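Long-range contacts in p-47 protein (Clostridium botulinum, PDB 6EKT), which is encoded in a botulinum neurotoxin locus, resembles tubular lipid-binding proteins, and may belong to a complex that protects the toxin in the gut: residues V108-L113 / K140-D145; Q193-Y198 / L223-D228; F336-I341 / W386-I391; V404-N409 / F430-N435. All blocks are in the same frame, centred on the assembly; numbering follows the deposited sequence.

Contact 1 (V108-L113 / K140-D145); sequences VLEIKL and KIIVSD
Glu110 and Lys140 form a hydrogen-bonded antiparallel pair, and their side chains meet on the same face of the sheet. Glu110 CB starts 3.8 Å from Lys140 CE. Its CG then rests on Ile142, 3.8 Å from CD1. The chain runs on extended, and Glu110 OE1 stays beside Ile142 CD1 while also making a salt bridge with Arg83. The other carboxylate oxygen, OE2, takes a salt bridge from Lys140 NZ at 2.8 Å. The ammonium arrives from above the carboxylate plane, 44° out of it. Lys140 gets there by bending at chi3 (-73°). Two cations thus hold the carboxylate, one at each oxygen, which would be expected to stabilise its charged form. On the face of Leu109 and Ile141, these two side chains lie side by side, with Leu109 CD2 3.8 Å from Ile141 CG1. Leu109 also packs on Leu162 and Phe166 of helix 152-168. At the end of the pairing, Val108 O accepts from two amides, Ile142 N at 2.8 Å and Val143 N at 3.1 Å. Both residues therefore face Val108. This is a classic beta bulge, here in the hairpin formed by strands 108-118 and 124-141.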
# COMPACT_ATOMS: atom_id res chain seq x y z
N VAL A 108 -25.28 -19.32 4.39
CA VAL A 108 -24.08 -18.52 4.63
C VAL A 108 -22.91 -19.49 4.65
O VAL A 108 -22.85 -20.42 5.47
CB VAL A 108 -24.17 -17.74 5.97
CG1 VAL A 108 -22.93 -16.87 6.16
CG2 VAL A 108 -25.43 -16.89 6.00
N LEU A 109 -21.99 -19.27 3.71
CA LEU A 109 -20.79 -20.06 3.61
C LEU A 109 -19.57 -19.20 3.91
O LEU A 109 -19.63 -17.96 3.92
CB LEU A 109 -20.67 -20.66 2.20
CG LEU A 109 -21.90 -21.36 1.61
CD1 LEU A 109 -21.71 -21.72 0.15
CD2 LEU A 109 -22.24 -22.59 2.42
N GLU A 110 -18.46 -19.89 4.16
CA GLU A 110 -17.15 -19.27 4.10
C GLU A 110 -16.32 -20.01 3.07
O GLU A 110 -16.22 -21.24 3.12
CB GLU A 110 -16.47 -19.25 5.47
CG GLU A 110 -16.89 -18.05 6.29
CD GLU A 110 -16.16 -17.92 7.61
OE1 GLU A 110 -16.71 -17.26 8.50
OE2 GLU A 110 -15.03 -18.46 7.77
N ILE A 111 -15.72 -19.27 2.13
CA ILE A 111 -14.93 -19.90 1.08
C ILE A 111 -13.56 -19.26 1.08
O ILE A 111 -13.45 -18.02 1.12
CB ILE A 111 -15.61 -19.82 -0.32
CG1 ILE A 111 -17.04 -20.43 -0.27
CG2 ILE A 111 -14.75 -20.54 -1.37
CD1 ILE A 111 -17.80 -20.45 -1.59
N LYS A 112 -12.54 -20.10 1.02
CA LYS A 112 -11.15 -19.65 0.97
C LYS A 112 -10.86 -18.93 -0.35
O LYS A 112 -11.42 -19.28 -1.39
CB LYS A 112 -10.22 -20.85 1.13
CG LYS A 112 -8.77 -20.48 1.40
CD LYS A 112 -7.88 -21.69 1.59
CE LYS A 112 -8.05 -22.36 2.95
NZ LYS A 112 -7.69 -21.45 4.06
N LEU A 113 -10.01 -17.90 -0.28
CA LEU A 113 -9.41 -17.30 -1.48
C LEU A 113 -7.96 -17.76 -1.55
O LEU A 113 -7.31 -17.92 -0.52
CB LEU A 113 -9.50 -15.77 -1.47
CG LEU A 113 -10.86 -15.07 -1.23
CD1 LEU A 113 -10.81 -13.58 -1.53
CD2 LEU A 113 -12.01 -15.68 -2.02
N LYS A 140 -16.85 -23.91 4.05
CA LYS A 140 -17.48 -24.14 5.35
C LYS A 140 -18.91 -23.67 5.27
O LYS A 140 -19.19 -22.63 4.67
CB LYS A 140 -16.78 -23.40 6.48
CG LYS A 140 -15.30 -23.75 6.67
CD LYS A 140 -14.72 -23.08 7.91
CE LYS A 140 -14.54 -21.59 7.68
NZ LYS A 140 -14.10 -20.84 8.91
N ILE A 141 -19.81 -24.44 5.87
CA ILE A 141 -21.19 -24.01 6.04
C ILE A 141 -21.31 -23.32 7.39
O ILE A 141 -21.11 -23.93 8.45
CB ILE A 141 -22.19 -25.19 5.90
CG1 ILE A 141 -22.04 -25.80 4.49
CG2 ILE A 141 -23.62 -24.72 6.18
CD1 ILE A 141 -22.76 -27.12 4.28
N ILE A 142 -21.63 -22.03 7.34
CA ILE A 142 -21.85 -21.23 8.54
C ILE A 142 -23.29 -21.40 9.02
O ILE A 142 -23.50 -21.80 10.16
CB ILE A 142 -21.45 -19.74 8.32
CG1 ILE A 142 -20.02 -19.63 7.77
CG2 ILE A 142 -21.60 -18.91 9.60
CD1 ILE A 142 -18.93 -20.34 8.59
N VAL A 143 -24.26 -21.13 8.14
CA VAL A 143 -25.70 -21.29 8.41
C VAL A 143 -26.34 -21.93 7.18
O VAL A 143 -26.17 -21.45 6.06
CB VAL A 143 -26.42 -19.94 8.70
CG1 VAL A 143 -27.86 -20.17 9.14
CG2 VAL A 143 -25.69 -19.13 9.77
N SER A 144 -27.07 -23.02 7.39
CA SER A 144 -27.73 -23.72 6.28
C SER A 144 -28.79 -22.84 5.61
O SER A 144 -28.86 -22.76 4.37
CB SER A 144 -28.31 -25.07 6.75
OG SER A 144 -27.27 -25.89 7.27
N ASP A 145 -29.58 -22.17 6.43
CA ASP A 145 -30.60 -21.24 5.94
C ASP A 145 -30.83 -20.14 6.96
O ASP A 145 -31.39 -20.36 8.03
CB ASP A 145 -31.92 -21.98 5.61
CG ASP A 145 -32.94 -21.07 4.92
OD1 ASP A 145 -32.60 -19.97 4.46
OD2 ASP A 145 -34.12 -21.48 4.82

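Contact 2 (Q193-Y198 / L223-D228); sequences QFKFVY and LSANVD
Val197 and Ala225 are the nearest backbone pair, with 6.6 Å between Val197 CA and Ala225 CA, and no direct hydrogen bond joins the two segments. Segment 193-198 is an outermost strand of its sheet, and 223-228 is an irregular piece of the loop that follows strand 208-214. Side chains and a water bridge the gap. Val197 spreads both methyls over the loop. CG2 meets Ala225 CB at 3.7 Å. CG1, anti to the backbone N (chi1 -174°), comes within 3.6 Å of Ala225 O and makes a looser contact with Val227 CG1. Val227 also touches Phe210 on the neighbouring strand. Two residues earlier, Lys195 leans alongside Ala225, with its CD 4.2 Å from Ala225 CB. Its chain bends at chi3 (-57°), and the ammonium group ends near the backbone carbonyls of Leu223 and Ser224. It does not bond to Leu223 O directly. A water accepts from Lys195 NZ at 2.7 Å and donates to Leu223 O at 3.1 Å. Trp27 borders the site, touching Lys195 and Leu223 and giving its indole N-H to Ser224 O. The result is a surface contact between a loop and a strand, part apolar and part water-mediated. It is characteristic of a long connection folded back over one face of an antiparallel sheet, here at an outermost strand of six.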
# COMPACT_ATOMS: atom_id res chain seq x y z
N GLN A 193 6.20 -12.19 -2.43
CA GLN A 193 5.36 -12.99 -1.53
C GLN A 193 4.14 -12.18 -1.10
O GLN A 193 4.22 -10.96 -0.94
CB GLN A 193 6.15 -13.42 -0.29
CG GLN A 193 7.41 -14.24 -0.59
CD GLN A 193 8.23 -14.49 0.66
OE1 GLN A 193 7.99 -15.47 1.37
NE2 GLN A 193 9.18 -13.61 0.95
N PHE A 194 3.00 -12.85 -0.93
CA PHE A 194 1.74 -12.13 -0.73
C PHE A 194 0.70 -13.01 -0.04
O PHE A 194 0.73 -14.24 -0.19
CB PHE A 194 1.20 -11.55 -2.06
CG PHE A 194 1.55 -12.37 -3.28
CD1 PHE A 194 0.74 -13.43 -3.68
CD2 PHE A 194 2.70 -12.09 -4.04
CE1 PHE A 194 1.06 -14.19 -4.80
CE2 PHE A 194 3.03 -12.85 -5.17
CZ PHE A 194 2.21 -13.90 -5.55
N LYS A 195 -0.18 -12.36 0.70
CA LYS A 195 -1.22 -12.99 1.51
C LYS A 195 -2.51 -12.20 1.36
O LYS A 195 -2.48 -10.97 1.28
CB LYS A 195 -0.81 -12.94 2.99
CG LYS A 195 -1.36 -14.10 3.83
CD LYS A 195 -1.26 -13.86 5.34
CE LYS A 195 0.18 -13.60 5.76
NZ LYS A 195 0.52 -13.86 7.19
N PHE A 196 -3.65 -12.90 1.36
CA PHE A 196 -4.97 -12.26 1.47
C PHE A 196 -5.48 -12.24 2.91
O PHE A 196 -5.35 -13.23 3.64
CB PHE A 196 -6.01 -12.96 0.56
CG PHE A 196 -7.44 -12.60 0.91
CD1 PHE A 196 -7.95 -11.34 0.61
CD2 PHE A 196 -8.24 -13.50 1.62
CE1 PHE A 196 -9.25 -10.97 0.98
CE2 PHE A 196 -9.55 -13.15 2.00
CZ PHE A 196 -10.04 -11.88 1.68
N VAL A 197 -6.09 -11.12 3.32
CA VAL A 197 -6.67 -10.98 4.66
C VAL A 197 -7.95 -10.17 4.56
O VAL A 197 -7.93 -9.11 3.93
CB VAL A 197 -5.71 -10.23 5.64
CG1 VAL A 197 -6.27 -10.22 7.06
CG2 VAL A 197 -4.36 -10.90 5.68
N TYR A 198 -9.04 -10.65 5.18
CA TYR A 198 -10.29 -9.88 5.27
C TYR A 198 -10.31 -9.12 6.58
O TYR A 198 -9.90 -9.66 7.59
CB TYR A 198 -11.53 -10.80 5.20
CG TYR A 198 -12.83 -10.02 5.08
CD1 TYR A 198 -13.54 -9.59 6.21
CD2 TYR A 198 -13.32 -9.66 3.82
CE1 TYR A 198 -14.72 -8.85 6.08
CE2 TYR A 198 -14.49 -8.93 3.69
CZ TYR A 198 -15.18 -8.53 4.81
OH TYR A 198 -16.33 -7.80 4.63
N LEU A 223 5.76 -13.28 10.08
CA LEU A 223 4.89 -12.08 10.01
C LEU A 223 3.44 -12.49 10.27
O LEU A 223 2.99 -13.52 9.79
CB LEU A 223 4.99 -11.35 8.66
CG LEU A 223 6.32 -10.72 8.16
CD1 LEU A 223 6.10 -10.09 6.80
CD2 LEU A 223 6.91 -9.68 9.11
N SER A 224 2.72 -11.66 11.00
CA SER A 224 1.29 -11.87 11.22
C SER A 224 0.49 -11.33 10.04
O SER A 224 1.05 -10.75 9.12
CB SER A 224 0.85 -11.15 12.50
OG SER A 224 1.56 -11.66 13.61
N ALA A 225 -0.82 -11.57 10.06
CA ALA A 225 -1.75 -11.04 9.08
C ALA A 225 -2.40 -9.75 9.62
O ALA A 225 -3.55 -9.44 9.31
CB ALA A 225 -2.81 -12.09 8.77
N ASN A 226 -1.64 -8.98 10.41
CA ASN A 226 -2.12 -7.70 10.94
C ASN A 226 -2.17 -6.66 9.81
O ASN A 226 -1.26 -6.60 8.97
CB ASN A 226 -1.23 -7.21 12.08
CG ASN A 226 -1.33 -8.08 13.34
OD1 ASN A 226 -0.33 -8.28 14.06
ND2 ASN A 226 -2.51 -8.59 13.61
N VAL A 227 -3.27 -5.90 9.76
CA VAL A 227 -3.45 -4.88 8.75
C VAL A 227 -4.06 -3.60 9.34
O VAL A 227 -4.85 -3.65 10.29
CB VAL A 227 -4.24 -5.44 7.52
CG1 VAL A 227 -5.64 -5.90 7.90
CG2 VAL A 227 -4.26 -4.44 6.36
N ASP A 228 -3.65 -2.45 8.79
CA ASP A 228 -4.12 -1.17 9.27
C ASP A 228 -5.38 -0.82 8.49
O ASP A 228 -5.31 -0.51 7.30
CB ASP A 228 -3.03 -0.10 9.07
CG ASP A 228 -3.34 1.20 9.80
OD1 ASP A 228 -4.53 1.49 10.08
OD2 ASP A 228 -2.38 1.93 10.13
O HOH W 1 3.11 -14.71 6.89

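Contact 3 (F336-I341 / W386-I391); sequences FEIQSI and WSIKSI
The Phe336 ring is the one flat group in this contact, and two isoleucines of segment 386-391, on helix 374-394, meet it at different points. Ile388 sits at its root, with CD1 3.9 Å from Phe336 CB and CG1 4.2 Å from Phe336 CG. Ile391 reaches the outer end, where its CD1 lies 3.7 Å from both Phe336 CE1 and Phe336 CZ. Phe336 CB points toward the helix, and CG stands between the backbone N and the carbonyl carbon (chi1 58°), which carries the ring to Ile391. Ile338, the next residue on this side of the strand, adds a second apolar layer. Its CD1 touches Ile391 CG2 at 3.8 Å and lies 4.1 Å from Ile388 CG2. Ile338 and Ile388 pass alongside one another, running opposite ways, whereas Ile338 and Ile391 meet at a slant. All four side chains are buried, and no hydrogen bond crosses. The strand and helix segments run in roughly the same direction, their axes 28° apart and 9.7 Å at closest approach. Strand 329-347 lies between strands 315-326 and 352-368. Ile391 also packs on Leu320 and Ile303, and Ile388 on Ser363. Helix 374-394 is thus covered by several strands of a curled sheet, consistent with the sheet-around-helix build of tubular lipid-binding (TULIP) proteins.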
# COMPACT_ATOMS: atom_id res chain seq x y z
N PHE A 336 29.08 25.77 9.36
CA PHE A 336 27.67 25.97 9.68
C PHE A 336 26.91 24.66 9.90
O PHE A 336 27.32 23.59 9.45
CB PHE A 336 26.99 26.82 8.62
CG PHE A 336 27.08 26.25 7.23
CD1 PHE A 336 26.23 25.20 6.83
CD2 PHE A 336 28.00 26.75 6.33
CE1 PHE A 336 26.31 24.67 5.55
CE2 PHE A 336 28.07 26.22 5.03
CZ PHE A 336 27.23 25.18 4.65
N GLU A 337 25.80 24.76 10.62
CA GLU A 337 24.91 23.62 10.83
C GLU A 337 23.51 24.11 10.63
O GLU A 337 23.21 25.24 10.99
CB GLU A 337 25.06 23.10 12.27
CG GLU A 337 26.38 22.40 12.50
CD GLU A 337 26.47 21.72 13.85
OE1 GLU A 337 25.56 20.93 14.21
OE2 GLU A 337 27.48 21.96 14.55
N ILE A 338 22.65 23.27 10.06
CA ILE A 338 21.27 23.65 9.83
C ILE A 338 20.40 22.48 10.29
O ILE A 338 20.73 21.31 10.03
CB ILE A 338 21.00 23.94 8.32
CG1 ILE A 338 21.84 25.14 7.84
CG2 ILE A 338 19.53 24.26 8.04
CD1 ILE A 338 21.85 25.33 6.34
N GLN A 339 19.27 22.82 10.92
CA GLN A 339 18.22 21.86 11.26
C GLN A 339 16.88 22.36 10.71
O GLN A 339 16.38 23.40 11.16
CB GLN A 339 18.16 21.67 12.78
CG GLN A 339 19.48 21.24 13.43
CD GLN A 339 20.35 22.41 13.85
OE1 GLN A 339 19.86 23.49 14.18
NE2 GLN A 339 21.66 22.19 13.86
N SER A 340 16.30 21.61 9.76
CA SER A 340 15.08 22.00 9.06
C SER A 340 14.01 20.94 9.27
O SER A 340 14.32 19.74 9.28
CB SER A 340 15.38 22.10 7.57
OG SER A 340 14.27 22.56 6.83
N ILE A 341 12.78 21.38 9.44
CA ILE A 341 11.62 20.48 9.52
C ILE A 341 10.71 20.80 8.35
O ILE A 341 10.24 21.93 8.22
CB ILE A 341 10.89 20.61 10.87
CG1 ILE A 341 11.85 20.28 12.02
CG2 ILE A 341 9.65 19.69 10.90
CD1 ILE A 341 11.47 20.85 13.38
N TRP A 386 24.18 34.14 3.29
CA TRP A 386 23.67 33.70 1.97
C TRP A 386 23.72 32.17 1.80
O TRP A 386 22.78 31.55 1.26
CB TRP A 386 24.45 34.38 0.84
CG TRP A 386 23.77 35.57 0.23
CD1 TRP A 386 23.27 35.66 -1.05
CD2 TRP A 386 23.55 36.85 0.83
NE1 TRP A 386 22.73 36.91 -1.26
CE2 TRP A 386 22.89 37.65 -0.12
CE3 TRP A 386 23.82 37.40 2.10
CZ2 TRP A 386 22.50 38.98 0.14
CZ3 TRP A 386 23.44 38.73 2.36
CH2 TRP A 386 22.78 39.50 1.38
N SER A 387 24.81 31.56 2.25
CA SER A 387 24.96 30.10 2.14
C SER A 387 23.88 29.36 2.94
O SER A 387 23.24 28.41 2.44
CB SER A 387 26.36 29.66 2.63
OG SER A 387 27.38 30.19 1.80
N ILE A 388 23.70 29.77 4.20
CA ILE A 388 22.69 29.14 5.06
C ILE A 388 21.29 29.34 4.47
O ILE A 388 20.52 28.36 4.34
CB ILE A 388 22.78 29.67 6.53
CG1 ILE A 388 24.04 29.11 7.22
CG2 ILE A 388 21.53 29.27 7.32
CD1 ILE A 388 24.40 29.79 8.54
N LYS A 389 20.97 30.57 4.06
CA LYS A 389 19.63 30.87 3.49
C LYS A 389 19.39 30.10 2.20
O LYS A 389 18.28 29.56 1.98
CB LYS A 389 19.42 32.37 3.28
CG LYS A 389 19.37 33.16 4.60
CD LYS A 389 18.07 32.96 5.35
CE LYS A 389 16.88 33.55 4.59
NZ LYS A 389 15.59 33.30 5.31
N SER A 390 20.43 30.01 1.36
CA SER A 390 20.33 29.25 0.10
C SER A 390 19.94 27.80 0.35
O SER A 390 18.97 27.29 -0.23
CB SER A 390 21.63 29.33 -0.71
OG SER A 390 21.48 28.62 -1.94
N ILE A 391 20.70 27.14 1.23
CA ILE A 391 20.48 25.74 1.55
C ILE A 391 19.10 25.55 2.17
O ILE A 391 18.32 24.69 1.71
CB ILE A 391 21.60 25.17 2.45
CG1 ILE A 391 22.94 25.21 1.70
CG2 ILE A 391 21.25 23.76 2.96
CD1 ILE A 391 24.16 24.97 2.58

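Contact 4 (V404-N409 / F430-N435); sequences VDLINN and FCIQGN
Leu406 and Ile407 pack against Ile432 in a buried helix-on-sheet contact near the centre of the chain. The sheet is antiparallel and six-stranded, and strand 430-434 lies within it between strands 238-242 and 421-426. The protein as a whole resembles the TULIP superfamily. Here, however, the helix is the short 403-409, and it crosses the strand almost at a right angle. The segment axes stand at 86° and approach to 9.1 Å. Consistent with so steep a crossing, few residues of each segment meet, and the buried area is a modest 183 Å². The side-chain contacts are apolar, with no hydrogen bond between the segments. Ile432 provides both of the main touching points on the strand. Its CD1 reaches Leu406, whose side chain lies roughly perpendicular to it, with 3.7 Å between Ile432 CD1 and Leu406 CD1. Its CG2 branch faces Ile407 instead, 4.1 Å from Ile407 CD1. Ile407 and Ile432 run antiparallel alongside each other. Leu406 also touches Met251 of helix 244-252, and Ile407 lies on Val238 and Leu240 of the adjoining strand. This spreads the helix over more than one strand. Gln433 CB points away from the helix, and its NE2 bonds to Ile231 O. Ile407 carries CG1 anti to its backbone N (chi1 -152°) and extends toward the strand. Its CD1 comes near Gly434 N and ends 3.7 Å from Ile432 O.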
# COMPACT_ATOMS: atom_id res chain seq x y z
N VAL A 404 -1.75 7.59 -9.52
CA VAL A 404 -2.71 6.75 -10.28
C VAL A 404 -1.98 5.51 -10.81
O VAL A 404 -2.48 4.39 -10.65
CB VAL A 404 -3.45 7.53 -11.41
CG1 VAL A 404 -4.24 6.59 -12.31
CG2 VAL A 404 -4.39 8.57 -10.81
N ASP A 405 -0.81 5.72 -11.44
CA ASP A 405 0.02 4.61 -11.91
C ASP A 405 0.42 3.64 -10.80
O ASP A 405 0.35 2.42 -10.99
CB ASP A 405 1.27 5.08 -12.66
CG ASP A 405 0.95 5.81 -13.96
OD1 ASP A 405 -0.18 5.70 -14.50
OD2 ASP A 405 1.83 6.53 -14.45
N LEU A 406 0.82 4.17 -9.64
CA LEU A 406 1.16 3.31 -8.50
C LEU A 406 -0.02 2.43 -8.11
O LEU A 406 0.13 1.21 -7.95
CB LEU A 406 1.65 4.12 -7.28
CG LEU A 406 2.98 4.88 -7.40
CD1 LEU A 406 3.41 5.39 -6.04
CD2 LEU A 406 4.10 4.06 -8.03
N ILE A 407 -1.20 3.03 -8.00
CA ILE A 407 -2.35 2.29 -7.52
C ILE A 407 -2.86 1.28 -8.59
O ILE A 407 -3.51 0.31 -8.25
CB ILE A 407 -3.41 3.24 -6.87
CG1 ILE A 407 -4.23 2.51 -5.79
CG2 ILE A 407 -4.21 3.96 -7.94
CD1 ILE A 407 -5.07 3.42 -4.90
N ASN A 408 -2.46 1.50 -9.85
CA ASN A 408 -2.77 0.59 -10.97
C ASN A 408 -1.67 -0.39 -11.36
O ASN A 408 -1.91 -1.28 -12.17
CB ASN A 408 -3.18 1.39 -12.22
CG ASN A 408 -4.54 2.02 -12.08
OD1 ASN A 408 -5.44 1.47 -11.44
ND2 ASN A 408 -4.69 3.18 -12.66
N ASN A 409 -0.49 -0.26 -10.77
CA ASN A 409 0.70 -1.02 -11.19
C ASN A 409 0.69 -2.54 -10.89
O ASN A 409 1.09 -3.35 -11.74
CB ASN A 409 1.95 -0.41 -10.57
CG ASN A 409 3.22 -0.99 -11.16
OD1 ASN A 409 3.57 -0.70 -12.31
ND2 ASN A 409 3.87 -1.84 -10.39
N PHE A 430 3.27 5.68 3.55
CA PHE A 430 2.70 6.58 2.56
C PHE A 430 1.43 5.96 1.96
O PHE A 430 1.49 4.86 1.40
CB PHE A 430 3.76 6.87 1.49
CG PHE A 430 3.41 7.98 0.54
CD1 PHE A 430 3.41 9.32 0.97
CD2 PHE A 430 3.11 7.71 -0.80
CE1 PHE A 430 3.10 10.35 0.08
CE2 PHE A 430 2.81 8.74 -1.69
CZ PHE A 430 2.81 10.06 -1.26
N CYS A 431 0.31 6.67 2.07
CA CYS A 431 -0.99 6.08 1.72
C CYS A 431 -1.66 6.84 0.60
O CYS A 431 -1.86 8.05 0.69
CB CYS A 431 -1.89 6.01 2.95
SG CYS A 431 -3.50 5.25 2.63
N ILE A 432 -1.96 6.11 -0.47
CA ILE A 432 -2.66 6.64 -1.64
C ILE A 432 -4.06 6.00 -1.64
O ILE A 432 -4.16 4.78 -1.55
CB ILE A 432 -1.91 6.31 -2.95
CG1 ILE A 432 -0.52 6.99 -2.96
CG2 ILE A 432 -2.73 6.71 -4.18
CD1 ILE A 432 0.45 6.44 -4.00
N GLN A 433 -5.11 6.81 -1.71
CA GLN A 433 -6.49 6.28 -1.73
C GLN A 433 -7.20 6.83 -2.96
O GLN A 433 -6.88 7.95 -3.42
CB GLN A 433 -7.25 6.68 -0.46
CG GLN A 433 -6.71 6.10 0.84
CD GLN A 433 -7.06 6.94 2.06
OE1 GLN A 433 -7.28 8.15 1.94
NE2 GLN A 433 -7.13 6.31 3.23
N GLY A 434 -8.12 6.03 -3.49
CA GLY A 434 -8.88 6.40 -4.69
C GLY A 434 -10.30 5.84 -4.79
O GLY A 434 -10.75 5.06 -3.94
N ASN A 435 -10.99 6.28 -5.83
CA ASN A 435 -12.30 5.73 -6.19
C ASN A 435 -12.12 4.54 -7.11
O ASN A 435 -11.22 4.53 -7.95
CB ASN A 435 -13.18 6.79 -6.86
CG ASN A 435 -13.71 7.81 -5.87
OD1 ASN A 435 -13.89 7.51 -4.68
ND2 ASN A 435 -13.97 9.03 -6.35

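In the fold
From the N terminus the four contacts follow in series, each closing before the next opens, so none nest or cross. Contact 1 closes the hairpin of strands 108-118 and 124-141. Contact 2 brings a later loop back onto strand 193-199. These two touch through packing of Leu113 CD1 on Phe196 CZ at 3.7 Å. Contact 3 joins strand 329-347 to helix 374-394 across 44 intervening residues. It lies on the opposite side of the chain's centre from contact 1, their centres about 63 Å apart. Contact 4, with the last strand, returns to the middle. Strands 193-199 and 430-434 of contacts 2 and 4 belong to the same six-stranded sheet, the contacts' nearest atoms about 8 Å apart.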